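Local coordinates for protein versicolorin reductase (Brucella melitensis, PDB 4NIM) that probably catalyses NAD(P)(H)-dependent oxidation or reduction of a small molecule in the manner of short-chain dehydrogenases/reductases, at residues A[110-113]-A[114-118]; A[125-128]-A[129-133]; A[182-186]-A[187-191]; A[235-238]-A[239-243]. All blocks are in the same frame, centred on the assembly; numbering follows the deposited sequence. Where two conformers were deposited one is given.

Interaction 1: A[110-113]-A[114-118]; sequences LDTS and PELFD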
loop_
_atom_site.group_PDB
_atom_site.type_symbol
_atom_site.label_atom_id
_atom_site.label_comp_id
_atom_site.label_asym_id
_atom_site.label_seq_id
_atom_site.Cartn_x
_atom_site.Cartn_y
_atom_site.Cartn_z
ATOM N N LEU A 110 20.133 16.974 -7.623
ATOM C CA LEU A 110 20.868 17.566 -8.743
ATOM C C LEU A 110 20.584 16.899 -10.083
ATOM O O LEU A 110 20.581 17.579 -11.116
ATOM C CB LEU A 110 22.383 17.516 -8.472
ATOM C CG LEU A 110 22.974 18.502 -7.482
ATOM C CD1 LEU A 110 24.426 18.185 -7.194
ATOM C CD2 LEU A 110 22.856 19.877 -8.105
ATOM N N ASP A 111 20.388 15.579 -10.083
ATOM C CA ASP A 111 20.398 14.856 -11.362
ATOM C C ASP A 111 19.073 14.121 -11.725
ATOM O O ASP A 111 18.922 13.663 -12.840
ATOM C CB ASP A 111 21.650 13.961 -11.454
ATOM C CG ASP A 111 22.984 14.768 -11.471
ATOM O OD1 ASP A 111 23.049 15.961 -11.912
ATOM O OD2 ASP A 111 24.010 14.183 -11.048
ATOM N N THR A 112 18.080 14.133 -10.837
ATOM C CA THR A 112 16.761 13.536 -11.104
ATOM C C THR A 112 16.088 14.188 -12.311
ATOM O O THR A 112 16.007 15.436 -12.394
ATOM C CB THR A 112 15.855 13.687 -9.870
ATOM O OG1 THR A 112 16.387 12.874 -8.801
ATOM C CG2 THR A 112 14.420 13.273 -10.176
ATOM N N SER A 113 15.668 13.357 -13.248
ATOM C CA SER A 113 14.934 13.800 -14.429
ATOM C C SER A 113 13.480 14.102 -14.095
ATOM O O SER A 113 12.947 13.591 -13.124
ATOM C CB SER A 113 14.972 12.739 -15.540
ATOM O OG SER A 113 14.226 11.568 -15.166
ATOM N N PRO A 114 12.832 14.933 -14.884
ATOM C CA PRO A 114 11.357 15.064 -14.687
ATOM C C PRO A 114 10.583 13.761 -14.890
ATOM O O PRO A 114 9.582 13.541 -14.211
ATOM C CB PRO A 114 10.936 16.067 -15.767
ATOM C CG PRO A 114 12.209 16.809 -16.159
ATOM C CD PRO A 114 13.377 15.937 -15.824
ATOM N N GLU A 115 11.031 12.915 -15.813
ATOM C CA GLU A 115 10.369 11.640 -16.068
ATOM C C GLU A 115 10.424 10.733 -14.827
ATOM O O GLU A 115 9.443 10.089 -14.489
ATOM C CB GLU A 115 11.011 10.935 -17.271
ATOM C CG GLU A 115 10.680 11.580 -18.604
ATOM C CD GLU A 115 11.645 12.672 -19.027
ATOM O OE1 GLU A 115 12.491 13.090 -18.219
ATOM O OE2 GLU A 115 11.590 13.067 -20.215
ATOM N N LEU A 116 11.588 10.669 -14.194
ATOM C CA LEU A 116 11.777 9.889 -12.984
ATOM C C LEU A 116 10.949 10.462 -11.828
ATOM O O LEU A 116 10.270 9.722 -11.145
ATOM C CB LEU A 116 13.252 9.813 -12.618
ATOM C CG LEU A 116 13.577 8.849 -11.483
ATOM C CD1 LEU A 116 14.844 8.047 -11.779
ATOM C CD2 LEU A 116 13.809 9.620 -10.225
ATOM N N PHE A 117 11.015 11.773 -11.627
ATOM C CA PHE A 117 10.161 12.463 -10.649
ATOM C C PHE A 117 8.681 12.129 -10.850
ATOM O O PHE A 117 7.974 11.790 -9.890
ATOM C CB PHE A 117 10.352 14.003 -10.754
ATOM C CG PHE A 117 9.469 14.802 -9.805
ATOM C CD1 PHE A 117 8.142 15.091 -10.141
ATOM C CD2 PHE A 117 9.943 15.244 -8.604
ATOM C CE1 PHE A 117 7.295 15.773 -9.276
ATOM C CE2 PHE A 117 9.108 15.947 -7.719
ATOM C CZ PHE A 117 7.788 16.232 -8.053
ATOM N N ASP A 118 8.217 12.192 -12.088
ATOM C CA ASP A 118 6.810 11.982 -12.399
ATOM C C ASP A 118 6.398 10.504 -12.168
ATOM O O ASP A 118 5.301 10.248 -11.688
ATOM C CB ASP A 118 6.523 12.347 -13.868
ATOM C CG ASP A 118 6.472 13.848 -14.096
ATOM O OD1 ASP A 118 6.423 14.603 -13.107
ATOM O OD2 ASP A 118 6.464 14.247 -15.281
#
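Ser113 caps the N-terminus of helix 114-142, with Leu116 as its main partner. The hydroxyl OG of Ser113 accepts a hydrogen bond from Leu116 N at 3.0 Å, with an N-H...O angle of 159°. It can reach that amide because OG sits between the backbone N and the carbonyl carbon of its own residue (chi1 68°). The same approach leaves OG of Ser113 3.2 Å from Leu116 CB. One residue on, the backbone joins in: Ser113 O takes Phe117 N in a nearly straight bond of 3.0 Å, the first full turn of the helix. This is a serine N-cap followed by a proline; amides of the first turn have no carbonyl of the helix to bond, and the missing N-H of Pro114 costs nothing. Thr112 supplies the apolar part of the contact. Its CG2 reaches Leu116 CD2 at 3.7 Å, the two side chains meeting at about a right angle, and CG2 of Thr112 also lies 4.2 Å from Phe117 CB. The hydroxyl of Thr112 instead bonds Thr108 O, earlier in the same loop. Glu115 folds back through a bend at chi2 until OE1 stands 3.7 Å from Ser113 CB, while the ring of Phe117 leads away and stacks with Phe121.

Interaction 2: A[125-128]-A[129-133]; sequences TRAP and FFLIQ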
loop_
_atom_site.group_PDB
_atom_site.type_symbol
_atom_site.label_atom_id
_atom_site.label_comp_id
_atom_site.label_asym_id
_atom_site.label_seq_id
_atom_site.Cartn_x
_atom_site.Cartn_y
_atom_site.Cartn_z
ATOM N N THR A 125 2.026 8.096 -5.089
ATOM C CA THR A 125 1.143 9.112 -4.547
ATOM C C THR A 125 -0.144 9.192 -5.330
ATOM O O THR A 125 -1.223 9.157 -4.737
ATOM C CB THR A 125 1.840 10.536 -4.525
ATOM O OG1 THR A 125 3.190 10.443 -3.995
ATOM C CG2 THR A 125 1.048 11.437 -3.673
ATOM N N ARG A 126 -0.060 9.366 -6.655
ATOM C CA ARG A 126 -1.264 9.512 -7.485
ATOM C C ARG A 126 -2.088 8.184 -7.545
ATOM O O ARG A 126 -3.330 8.192 -7.469
ATOM C CB ARG A 126 -0.882 9.956 -8.897
ATOM C CG ARG A 126 -2.076 10.393 -9.724
ATOM C CD ARG A 126 -1.654 11.026 -11.027
ATOM N NE ARG A 126 -1.136 10.063 -11.970
ATOM C CZ ARG A 126 -0.446 10.377 -13.060
ATOM N NH1 ARG A 126 -0.176 11.647 -13.337
ATOM N NH2 ARG A 126 0.012 9.433 -13.863
ATOM N N ALA A 127 -1.401 7.076 -7.719
ATOM C CA ALA A 127 -2.109 5.781 -7.767
ATOM C C ALA A 127 -2.875 5.550 -6.463
ATOM O O ALA A 127 -4.089 5.346 -6.520
ATOM C CB ALA A 127 -1.197 4.653 -8.152
ATOM N N PRO A 128 -2.230 5.684 -5.291
ATOM C CA PRO A 128 -3.059 5.622 -4.077
ATOM C C PRO A 128 -4.207 6.596 -4.053
ATOM O O PRO A 128 -5.298 6.231 -3.630
ATOM C CB PRO A 128 -2.053 5.880 -2.971
ATOM C CG PRO A 128 -0.782 5.237 -3.512
ATOM C CD PRO A 128 -0.797 5.545 -4.967
ATOM N N PHE A 129 -3.969 7.865 -4.425
ATOM C CA PHE A 129 -5.062 8.796 -4.450
ATOM C C PHE A 129 -6.305 8.280 -5.208
ATOM O O PHE A 129 -7.428 8.314 -4.678
ATOM C CB PHE A 129 -4.558 10.181 -4.964
ATOM C CG PHE A 129 -5.562 11.287 -4.853
ATOM C CD1 PHE A 129 -6.623 11.413 -5.761
ATOM C CD2 PHE A 129 -5.407 12.254 -3.869
ATOM C CE1 PHE A 129 -7.546 12.452 -5.634
ATOM C CE2 PHE A 129 -6.316 13.264 -3.727
ATOM C CZ PHE A 129 -7.375 13.401 -4.614
ATOM N N PHE A 130 -6.122 7.822 -6.439
ATOM C CA PHE A 130 -7.236 7.452 -7.268
ATOM C C PHE A 130 -7.786 6.046 -6.917
ATOM O O PHE A 130 -8.972 5.846 -6.994
ATOM C CB PHE A 130 -6.915 7.661 -8.749
ATOM C CG PHE A 130 -6.923 9.085 -9.086
ATOM C CD1 PHE A 130 -8.139 9.751 -9.207
ATOM C CD2 PHE A 130 -5.774 9.821 -9.102
ATOM C CE1 PHE A 130 -8.168 11.123 -9.405
ATOM C CE2 PHE A 130 -5.806 11.197 -9.292
ATOM C CZ PHE A 130 -7.011 11.837 -9.470
ATOM N N LEU A 131 -6.955 5.180 -6.380
ATOM C CA LEU A 131 -7.468 3.881 -5.829
ATOM C C LEU A 131 -8.327 4.141 -4.593
ATOM O O LEU A 131 -9.395 3.551 -4.419
ATOM C CB LEU A 131 -6.308 2.963 -5.463
ATOM C CG LEU A 131 -5.569 2.411 -6.683
ATOM C CD1 LEU A 131 -4.183 1.944 -6.285
ATOM C CD2 LEU A 131 -6.379 1.264 -7.233
ATOM N N ILE A 132 -7.879 5.094 -3.770
ATOM C CA ILE A 132 -8.622 5.484 -2.588
ATOM C C ILE A 132 -9.953 6.116 -3.001
ATOM O O ILE A 132 -10.996 5.781 -2.431
ATOM C CB ILE A 132 -7.805 6.441 -1.693
ATOM C CG1 ILE A 132 -6.683 5.680 -0.969
ATOM C CG2 ILE A 132 -8.686 7.098 -0.632
ATOM C CD1 ILE A 132 -5.586 6.557 -0.389
ATOM N N GLN A 133 -9.899 7.057 -3.947
ATOM C CA GLN A 133 -11.123 7.674 -4.494
ATOM C C GLN A 133 -12.148 6.593 -4.865
ATOM O O GLN A 133 -13.332 6.686 -4.487
ATOM C CB GLN A 133 -10.783 8.537 -5.688
ATOM C CG GLN A 133 -11.964 9.171 -6.417
ATOM C CD GLN A 133 -11.507 10.266 -7.342
ATOM O OE1 GLN A 133 -11.103 11.366 -6.902
ATOM N NE2 GLN A 133 -11.573 10.005 -8.615
#
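Arg126 and Phe130 meet on one side of helix 114-142, while Pro128 and Ile132, one turn apart, meet on its buried side. There the tightness is of side-chain carbon on carbonyl oxygen. Ile132 CG1, anti to its own carbonyl carbon, is turned back along the helix to within 3.1 Å of Pro128 O, the same oxygen that accepts Ile132 N at 2.8 Å. Leu131 does likewise, with CG 3.3 Å from Ala127 O. Side chain to side chain the fit is looser, Pro128 CB lying 4.4 Å from Ile132 CD1. Within the Rossmann fold this face is buried against the central parallel sheet: Pro128, Leu131 and Ile132 touch Asn99, and helix 164-183 takes Pro128 and Ile132 on Leu173 and Val180. Pro128 has no N-H for the turn before it, and the helix kinks there. On the solvent side Arg126 and Phe129 are exposed, though Val77 of helix 77-91 lies against Arg126 and Phe130. Arg126 CG stands 3.8 Å from Phe130 CD2. The guanidinium, carried off by a bend at chi3 (72°) and turned 62° from the ring plane, has NH2 bonded to Glu75 O. Arg126 O lies at the ring edge, and Phe129 sets CD1 over the centre of one face of the Phe130 ring.

Interaction 3: A[182-186]-A[187-191]; sequences YSVLR and NRIRV
The flat carboxamide of Asn187 brings its oxygen up to Val184, OD1 lying 3.6 Å from CB and 3.3 Å from CA of that valine. The other flat group in play is the peptide carbonyl of Leu185, which Arg188 N approaches from above: the bond to Leu185 O is 3.1 Å, but the donor stands 60° out of the carbonyl plane. Together with a weak, long bond from Ile189 N to Val184 O (3.5 Å), this makes a Schellman-type turn just beyond the end of helix 164-183, with Arg188 in the left-handed conformation (phi 62°, psi 32°) that the motif requires. The chain passes here into strand 190-196, the second half of a beta-alpha-beta unit that begins with strand 147-153. Val184 O is shared, since Asn187 N also bonds it weakly. The charged end of Arg188 points elsewhere and pairs with Glu145, whereas Arg190 is already in the sheet and bonded to Gly146 and Ile148 through its backbone. On the inner side the motif carries its usual apolar contact. Val184 CG2, which lies between the backbone N and carbonyl carbon of its residue, packs 3.8 Å from Ile189 CB and 3.4 Å from Ile189 O; CG2 of Val184 also faces Val191 CG2 at 4.4 Å.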
loop_
_atom_site.group_PDB
_atom_site.type_symbol
_atom_site.label_atom_id
_atom_site.label_comp_id
_atom_site.label_asym_id
_atom_site.label_seq_id
_atom_site.Cartn_x
_atom_site.Cartn_y
_atom_site.Cartn_z
ATOM N N TYR A 182 -9.314 11.906 8.071
ATOM C CA TYR A 182 -10.134 12.957 8.669
ATOM C C TYR A 182 -11.461 13.116 7.911
ATOM O O TYR A 182 -12.563 13.148 8.516
ATOM C CB TYR A 182 -9.350 14.299 8.714
ATOM C CG TYR A 182 -10.214 15.367 9.301
ATOM C CD1 TYR A 182 -10.310 15.532 10.669
ATOM C CD2 TYR A 182 -11.033 16.133 8.495
ATOM C CE1 TYR A 182 -11.172 16.429 11.215
ATOM C CE2 TYR A 182 -11.905 17.031 9.027
ATOM C CZ TYR A 182 -11.970 17.176 10.389
ATOM O OH TYR A 182 -12.818 18.104 10.935
ATOM N N SER A 183 -11.373 13.177 6.586
ATOM C CA SER A 183 -12.557 13.470 5.779
ATOM C C SER A 183 -13.656 12.413 5.913
ATOM O O SER A 183 -14.854 12.721 5.855
ATOM C CB SER A 183 -12.177 13.632 4.308
ATOM O OG SER A 183 -11.689 12.427 3.764
ATOM N N VAL A 184 -13.264 11.173 6.107
ATOM C CA VAL A 184 -14.255 10.069 6.258
ATOM C C VAL A 184 -14.443 9.489 7.647
ATOM O O VAL A 184 -14.989 8.354 7.838
ATOM C CB VAL A 184 -13.980 8.947 5.239
ATOM C CG1 VAL A 184 -14.243 9.460 3.834
ATOM C CG2 VAL A 184 -12.552 8.429 5.374
ATOM N N LEU A 185 -14.094 10.285 8.637
ATOM C CA LEU A 185 -14.262 9.914 10.054
ATOM C C LEU A 185 -15.679 9.463 10.372
ATOM O O LEU A 185 -15.848 8.399 10.950
ATOM C CB LEU A 185 -13.866 11.080 10.989
ATOM C CG LEU A 185 -12.411 11.133 11.456
ATOM C CD1 LEU A 185 -12.049 12.464 12.133
ATOM C CD2 LEU A 185 -12.122 9.990 12.393
ATOM N N ARG A 186 -16.707 10.243 9.973
ATOM C CA ARG A 186 -18.071 9.879 10.294
ATOM C C ARG A 186 -18.609 8.733 9.447
ATOM O O ARG A 186 -19.588 8.157 9.811
ATOM C CB ARG A 186 -19.014 11.070 10.183
ATOM C CG ARG A 186 -18.746 12.101 11.271
ATOM C CD ARG A 186 -19.956 13.001 11.446
ATOM N NE ARG A 186 -19.806 13.821 12.646
ATOM C CZ ARG A 186 -20.342 13.570 13.829
ATOM N NH1 ARG A 186 -21.129 12.514 14.032
ATOM N NH2 ARG A 186 -20.091 14.425 14.818
ATOM N N ASN A 187 -17.965 8.423 8.321
ATOM C CA ASN A 187 -18.283 7.232 7.552
ATOM C C ASN A 187 -17.803 5.943 8.203
ATOM O O ASN A 187 -18.243 4.864 7.789
ATOM C CB ASN A 187 -17.678 7.285 6.162
ATOM C CG ASN A 187 -18.050 8.517 5.423
ATOM O OD1 ASN A 187 -17.521 9.599 5.707
ATOM N ND2 ASN A 187 -18.959 8.388 4.442
ATOM N N ARG A 188 -16.914 6.045 9.191
ATOM C CA ARG A 188 -16.286 4.871 9.790
ATOM C C ARG A 188 -15.474 4.104 8.746
ATOM O O ARG A 188 -15.370 2.863 8.791
ATOM C CB ARG A 188 -17.328 3.988 10.512
ATOM C CG ARG A 188 -17.940 4.707 11.705
ATOM C CD ARG A 188 -18.827 3.795 12.556
ATOM N NE ARG A 188 -20.230 3.927 12.178
ATOM C CZ ARG A 188 -21.202 3.084 12.518
ATOM N NH1 ARG A 188 -20.958 2.019 13.283
ATOM N NH2 ARG A 188 -22.442 3.317 12.095
ATOM N N ILE A 189 -14.921 4.869 7.798
ATOM C CA ILE A 189 -13.945 4.355 6.872
ATOM C C ILE A 189 -12.585 4.716 7.442
ATOM O O ILE A 189 -12.303 5.925 7.676
ATOM C CB ILE A 189 -14.091 4.935 5.452
ATOM C CG1 ILE A 189 -15.434 4.563 4.862
ATOM C CG2 ILE A 189 -12.926 4.432 4.587
ATOM C CD1 ILE A 189 -15.871 5.394 3.651
ATOM N N ARG A 190 -11.725 3.705 7.637
ATOM C CA ARG A 190 -10.485 3.915 8.383
ATOM C C ARG A 190 -9.345 3.887 7.396
ATOM O O ARG A 190 -9.392 3.092 6.460
ATOM C CB ARG A 190 -10.287 2.849 9.442
ATOM C CG ARG A 190 -11.419 2.875 10.432
ATOM C CD ARG A 190 -11.204 1.887 11.553
ATOM N NE ARG A 190 -10.990 0.531 11.076
ATOM C CZ ARG A 190 -9.832 -0.141 11.125
ATOM N NH1 ARG A 190 -8.721 0.393 11.637
ATOM N NH2 ARG A 190 -9.810 -1.416 10.733
ATOM N N VAL A 191 -8.433 4.838 7.527
ATOM C CA VAL A 191 -7.261 4.959 6.640
ATOM C C VAL A 191 -5.995 5.154 7.478
ATOM O O VAL A 191 -5.835 6.171 8.156
ATOM C CB VAL A 191 -7.401 6.136 5.672
ATOM C CG1 VAL A 191 -6.319 6.065 4.591
ATOM C CG2 VAL A 191 -8.809 6.163 5.042
#

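Interaction 4: A[235-238]-A[239-243]; sequences AKVA and RAIAF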
loop_
_atom_site.group_PDB
_atom_site.type_symbol
_atom_site.label_atom_id
_atom_site.label_comp_id
_atom_site.label_asym_id
_atom_site.label_seq_id
_atom_site.Cartn_x
_atom_site.Cartn_y
_atom_site.Cartn_z
ATOM N N ALA A 235 6.552 -11.235 5.080
ATOM C CA ALA A 235 5.530 -12.026 5.775
ATOM C C ALA A 235 5.225 -11.367 7.133
ATOM O O ALA A 235 4.076 -11.309 7.553
ATOM C CB ALA A 235 5.950 -13.479 5.949
ATOM N N LYS A 236 6.232 -10.786 7.781
ATOM C CA LYS A 236 5.976 -10.098 9.067
ATOM C C LYS A 236 5.348 -8.739 8.856
ATOM O O LYS A 236 4.434 -8.356 9.603
ATOM C CB LYS A 236 7.236 -10.006 9.928
ATOM C CG LYS A 236 7.935 -11.352 10.167
ATOM C CD LYS A 236 6.992 -12.461 10.641
ATOM C CE LYS A 236 7.691 -13.802 10.847
ATOM N NZ LYS A 236 8.815 -13.641 11.795
ATOM N N VAL A 237 5.794 -8.016 7.826
ATOM C CA VAL A 237 5.146 -6.764 7.464
ATOM C C VAL A 237 3.653 -6.998 7.160
ATOM O O VAL A 237 2.794 -6.251 7.628
ATOM C CB VAL A 237 5.812 -6.053 6.263
ATOM C CG1 VAL A 237 5.090 -4.758 5.962
ATOM C CG2 VAL A 237 7.298 -5.771 6.519
ATOM N N ALA A 238 3.350 -8.074 6.440
ATOM C CA ALA A 238 1.954 -8.406 6.145
ATOM C C ALA A 238 1.085 -8.520 7.394
ATOM O O ALA A 238 -0.074 -8.155 7.369
ATOM C CB ALA A 238 1.859 -9.659 5.300
ATOM N N ARG A 239 1.659 -9.006 8.480
ATOM C CA ARG A 239 0.945 -9.142 9.743
ATOM C C ARG A 239 0.502 -7.804 10.299
ATOM O O ARG A 239 -0.605 -7.682 10.794
ATOM C CB ARG A 239 1.757 -9.953 10.758
ATOM C CG ARG A 239 1.774 -11.442 10.367
ATOM C CD ARG A 239 2.506 -12.346 11.362
ATOM N NE ARG A 239 3.568 -11.593 12.002
ATOM C CZ ARG A 239 4.445 -12.083 12.883
ATOM N NH1 ARG A 239 4.439 -13.384 13.208
ATOM N NH2 ARG A 239 5.343 -11.250 13.401
ATOM N N ALA A 240 1.352 -6.802 10.186
ATOM C CA ALA A 240 1.011 -5.454 10.643
ATOM C C ALA A 240 -0.078 -4.857 9.754
ATOM O O ALA A 240 -1.000 -4.195 10.221
ATOM C CB ALA A 240 2.262 -4.588 10.636
ATOM N N ILE A 241 0.012 -5.125 8.466
ATOM C CA ILE A 241 -1.021 -4.700 7.544
ATOM C C ILE A 241 -2.358 -5.331 7.897
ATOM O O ILE A 241 -3.397 -4.628 7.953
ATOM C CB ILE A 241 -0.622 -5.016 6.085
ATOM C CG1 ILE A 241 0.569 -4.103 5.660
ATOM C CG2 ILE A 241 -1.797 -4.786 5.132
ATOM C CD1 ILE A 241 1.130 -4.428 4.296
ATOM N N ALA A 242 -2.374 -6.653 8.090
ATOM C CA ALA A 242 -3.585 -7.316 8.505
ATOM C C ALA A 242 -4.229 -6.716 9.763
ATOM O O ALA A 242 -5.477 -6.533 9.812
ATOM C CB ALA A 242 -3.346 -8.815 8.671
ATOM N N PHE A 243 -3.405 -6.382 10.758
ATOM C CA PHE A 243 -3.908 -5.731 11.959
ATOM C C PHE A 243 -4.695 -4.488 11.580
ATOM O O PHE A 243 -5.854 -4.318 11.981
ATOM C CB PHE A 243 -2.774 -5.413 12.946
ATOM C CG PHE A 243 -3.154 -4.449 14.065
ATOM C CD1 PHE A 243 -3.930 -4.868 15.148
ATOM C CD2 PHE A 243 -2.689 -3.136 14.056
ATOM C CE1 PHE A 243 -4.253 -4.002 16.185
ATOM C CE2 PHE A 243 -3.014 -2.261 15.099
ATOM C CZ PHE A 243 -3.784 -2.695 16.157
#
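Lys236 and Arg239 lie side by side on helix 234-245, pointing the same way, with the lysine chain laid over one face of the guanidinium. The touching atom is Lys236 CD, which sits over the centre of that group, 3.4 Å from Arg239 CZ. A bend at chi2 (-50°) folds the lysine so that this methylene faces the arginine, and Arg239 answers with a bend at chi3 (-30°) that turns its flat end under the lysine chain. The contact is a methylene on a flat face. The two positive ends are near each other, Lys236 NZ 4.5 Å from Arg239 NH2, a repulsion that solvent on this exposed side probably softens. Nearer the backbone, Arg239 CB comes within 3.3 Å of Lys236 O, and Arg239 N makes only weak bonds, to Ala235 O and to Lys236 O.

Round the helix the character changes. Ile241 N bonds Val237 O at 3.1 Å and Ala242 N bonds Ala238 O at 2.8 Å, both close to straight. Val237 CG1 and Ile241 CD1 meet at 4.3 Å, one turn apart on the buried face. Val237 continues onto Leu194, Ile196 and Phe259 of the sheet, while Ile241 touches Leu194 and Thr31, and Ala238 touches Thr31 and Leu34 of helix 26-37. With one charged and one apolar flank, this is an amphipathic helix in the beta-alpha-beta crossover that links parallel strands 190-196 and 256-259 of the Rossmann fold.

Overall arrangement
Interactions 1 and 2 share helix 114-142, their centres 21 Å apart: the first is a surface cap built on a serine hydroxyl, the second a partly buried stretch pressed against the sheet. Interaction 3 is about 5 Å from interaction 2 at the nearest atoms and works at the opposite kind of helix end, where a Schellman-type turn feeds strand 190-196. Interaction 4 lies across the chain's centre from interactions 1 and 2, on the helix that follows that strand. The mid-helix contacts, 2 and 4, pair a buried apolar flank with a solvent-facing arginine; the two end contacts depend more on how backbone amides and carbonyls are satisfied.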